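PDB 6KMO: Alpha/beta hydrolase from Enterobacter asburiae, which probably hydrolyses carboxylic ester bonds, as an esterase or lipase of the alpha/beta hydrolase fold. Local coordinates for residues Ser141-Phe146 and Asp239-Thr243. The protein carries 2 engineered substitutions. Sequence-based numbering, arbitrary orientation.
Sequences SPEAHF and DNYTT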
ATOM      1  N   SER A 141      13.685 -26.941  -7.220  1.00  7.19           N
ATOM      2  CA  SER A 141      12.944 -28.177  -7.391  1.00  7.24           C
ATOM      3  C   SER A 141      12.755 -28.462  -8.876  1.00  7.98           C
ATOM      4  O   SER A 141      12.657 -27.537  -9.688  1.00  8.08           O
ATOM      5  CB  SER A 141      11.572 -28.078  -6.717  1.00  8.30           C
ATOM      6  OG  SER A 141      11.708 -27.922  -5.303  1.00  8.03           O
ATOM      7  N   PRO A 142      12.679 -29.743  -9.283  1.00  7.89           N
ATOM      8  CA  PRO A 142      12.657 -30.940  -8.441  1.00  8.52           C
ATOM      9  C   PRO A 142      14.019 -31.509  -8.079  1.00  8.48           C
ATOM     10  O   PRO A 142      14.074 -32.575  -7.470  1.00  9.63           O
ATOM     11  CB  PRO A 142      11.878 -31.928  -9.311  1.00  9.26           C
ATOM     12  CG  PRO A 142      12.270 -31.565 -10.696  1.00  8.69           C
ATOM     13  CD  PRO A 142      12.377 -30.055 -10.688  1.00  9.23           C
ATOM     14  N   GLU A 143      15.101 -30.821  -8.438  1.00  8.92           N
ATOM     15  CA  GLU A 143      16.430 -31.303  -8.049  1.00 10.04           C
ATOM     16  C   GLU A 143      16.486 -31.524  -6.547  1.00 10.53           C
ATOM     17  O   GLU A 143      17.049 -32.521  -6.066  1.00 12.90           O
ATOM     18  CB  GLU A 143      17.492 -30.294  -8.485  1.00  8.98           C
ATOM     19  CG  GLU A 143      17.777 -30.258 -10.010  1.00 14.50           C
ATOM     20  CD  GLU A 143      16.802 -29.427 -10.873  1.00 16.50           C
ATOM     21  OE1 GLU A 143      15.728 -28.972 -10.416  1.00 12.28           O
ATOM     22  OE2 GLU A 143      17.131 -29.244 -12.074  1.00 18.45           O
ATOM     23  N   ALA A 144      15.901 -30.606  -5.786  1.00  8.31           N
ATOM     24  CA  ALA A 144      15.684 -30.763  -4.366  1.00  8.11           C
ATOM     25  C   ALA A 144      14.194 -30.636  -4.095  1.00  9.66           C
ATOM     26  O   ALA A 144      13.454 -29.988  -4.848  1.00  9.66           O
ATOM     27  CB  ALA A 144      16.429 -29.702  -3.557  1.00 12.14           C
ATOM     28  N   HIS A 145      13.760 -31.249  -3.007  1.00  8.58           N
ATOM     29  CA  HIS A 145      12.408 -31.146  -2.494  1.00  7.16           C
ATOM     30  C   HIS A 145      12.437 -30.465  -1.134  1.00  7.44           C
ATOM     31  O   HIS A 145      13.494 -30.243  -0.553  1.00  7.59           O
ATOM     32  CB  HIS A 145      11.786 -32.540  -2.397  1.00  7.59           C
ATOM     33  CG  HIS A 145      11.671 -33.231  -3.715  1.00  9.35           C
ATOM     34  ND1 HIS A 145      10.844 -32.783  -4.718  1.00 11.15           N
ATOM     35  CD2 HIS A 145      12.318 -34.313  -4.215  1.00 14.55           C
ATOM     36  CE1 HIS A 145      10.963 -33.574  -5.773  1.00 15.16           C
ATOM     37  NE2 HIS A 145      11.851 -34.510  -5.493  1.00 17.82           N
ATOM     38  N   PHE A 146      11.262 -30.113  -0.628  1.00  6.89           N
ATOM     39  CA  PHE A 146      11.143 -29.661   0.749  1.00  6.92           C
ATOM     40  C   PHE A 146      11.883 -30.646   1.646  1.00  6.77           C
ATOM     41  O   PHE A 146      11.765 -31.858   1.440  1.00  8.66           O
ATOM     42  CB  PHE A 146       9.651 -29.601   1.107  1.00  7.81           C
ATOM     43  CG  PHE A 146       9.355 -29.263   2.553  1.00  7.84           C
ATOM     44  CD1 PHE A 146       9.124 -30.261   3.484  1.00  7.86           C
ATOM     45  CD2 PHE A 146       9.244 -27.945   2.968  1.00  7.88           C
ATOM     46  CE1 PHE A 146       8.830 -29.948   4.787  1.00  8.31           C
ATOM     47  CE2 PHE A 146       8.949 -27.632   4.258  1.00  8.09           C
ATOM     48  CZ  PHE A 146       8.754 -28.633   5.184  1.00  8.37           C
ATOM     49  N   ASP A 239       3.703 -29.753  -6.717  1.00  6.85           N
ATOM     50  CA  ASP A 239       4.013 -31.160  -6.944  1.00  7.88           C
ATOM     51  C   ASP A 239       5.511 -31.381  -7.116  1.00  7.75           C
ATOM     52  O   ASP A 239       6.039 -32.408  -6.689  1.00  8.68           O
ATOM     53  CB  ASP A 239       3.270 -31.687  -8.170  1.00  7.96           C
ATOM     54  CG  ASP A 239       1.781 -31.908  -7.930  1.00 11.07           C
ATOM     55  OD1 ASP A 239       1.309 -31.880  -6.773  1.00 10.25           O
ATOM     56  OD2 ASP A 239       1.063 -32.125  -8.930  1.00 11.42           O
ATOM     57  N   ASN A 240       6.208 -30.443  -7.761  1.00  8.02           N
ATOM     58  CA  ASN A 240       7.655 -30.556  -7.892  1.00  6.84           C
ATOM     59  C   ASN A 240       8.363 -30.320  -6.568  1.00  7.26           C
ATOM     60  O   ASN A 240       9.445 -30.874  -6.341  1.00  8.59           O
ATOM     61  CB  ASN A 240       8.153 -29.562  -8.947  1.00  8.77           C
ATOM     62  CG  ASN A 240       8.006 -30.085 -10.361  1.00 10.81           C
ATOM     63  OD1 ASN A 240       8.831 -30.873 -10.832  1.00 12.57           O
ATOM     64  ND2 ASN A 240       6.946 -29.671 -11.044  1.00 10.15           N
ATOM     65  N   TYR A 241       7.774 -29.513  -5.687  1.00  7.36           N
ATOM     66  CA  TYR A 241       8.367 -29.190  -4.390  1.00  7.25           C
ATOM     67  C   TYR A 241       8.221 -30.348  -3.406  1.00  7.90           C
ATOM     68  O   TYR A 241       9.202 -30.787  -2.804  1.00  7.75           O
ATOM     69  CB  TYR A 241       7.661 -27.961  -3.844  1.00  7.08           C
ATOM     70  CG  TYR A 241       8.270 -27.325  -2.627  1.00  6.81           C
ATOM     71  CD1 TYR A 241       9.626 -27.021  -2.559  1.00  6.46           C
ATOM     72  CD2 TYR A 241       7.465 -26.974  -1.544  1.00  6.02           C
ATOM     73  CE1 TYR A 241      10.154 -26.377  -1.455  1.00  7.04           C
ATOM     74  CE2 TYR A 241       7.991 -26.315  -0.431  1.00  5.78           C
ATOM     75  CZ  TYR A 241       9.333 -26.016  -0.401  1.00  6.65           C
ATOM     76  OH  TYR A 241       9.885 -25.351   0.666  1.00  7.32           O
ATOM     77  N   THR A 242       7.000 -30.824  -3.195  1.00  8.22           N
ATOM     78  CA  THR A 242       6.761 -32.011  -2.390  1.00  7.66           C
ATOM     79  C   THR A 242       5.332 -32.484  -2.590  1.00  7.80           C
ATOM     80  O   THR A 242       4.391 -31.694  -2.474  1.00  8.62           O
ATOM     81  CB  THR A 242       6.993 -31.774  -0.901  1.00  8.07           C
ATOM     82  OG1 THR A 242       6.556 -32.961  -0.212  1.00 10.01           O
ATOM     83  CG2 THR A 242       6.233 -30.588  -0.351  1.00  9.35           C
ATOM     84  N   THR A 243       5.166 -33.776  -2.863  1.00 10.21           N
ATOM     85  CA  THR A 243       3.838 -34.368  -2.962  1.00 11.61           C
ATOM     86  C   THR A 243       3.390 -34.995  -1.654  1.00 11.52           C
ATOM     87  O   THR A 243       2.332 -35.631  -1.618  1.00 15.28           O
ATOM     88  CB  THR A 243       3.814 -35.435  -4.052  1.00 10.85           C
ATOM     89  OG1 THR A 243       4.853 -36.383  -3.802  1.00 13.06           O
ATOM     90  CG2 THR A 243       3.996 -34.817  -5.431  1.00 13.51           C
TER
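In this alpha/beta hydrolase fold, the loop from strand 132-136 to helix 148-163 packs against the C-terminal end of helix 231-241, where H145 and F146 take up carbonyls of the last helical turn. F146 N donates to Y241 O at 3.1 Å, with an N-H...O angle of 158°. H145 adds a forked grip: ND1 lies 2.9 Å from N240 O and 3.2 Å from Y241 O, both carbonyl oxygens at the edge of the imidazole and both bonds weak and bent. Y241 O thus receives a backbone and a side-chain donor. CB of F146 lies over the face of the Y241 ring, 4.0 Å from its centroid, and CG anti to the backbone N (chi1 175°) sets the F146 ring so that its CD2 edge turns to Y241. In this offset edge-to-face pair, planes at 74°, the edge of F146 is directed at the face of Y241, with F146 CD2 against CZ and OH of Y241 (CD2 to OH 3.5 Å). T242 CG2 packs against F146 CB. W110 stacks on Y241, and I9 of the second subunit touches F146. Earlier in the loop a cis peptide bond precedes P142, whose ring runs alongside the side chain of N240, CG to OD1 3.5 Å; N240 ND2 is held by W236 O. Next to it, S141 OG meets the edge of the Y241 ring at CD1 and ties S141 to A144 within the loop by a 2.7 Å hydrogen bond to A144 O.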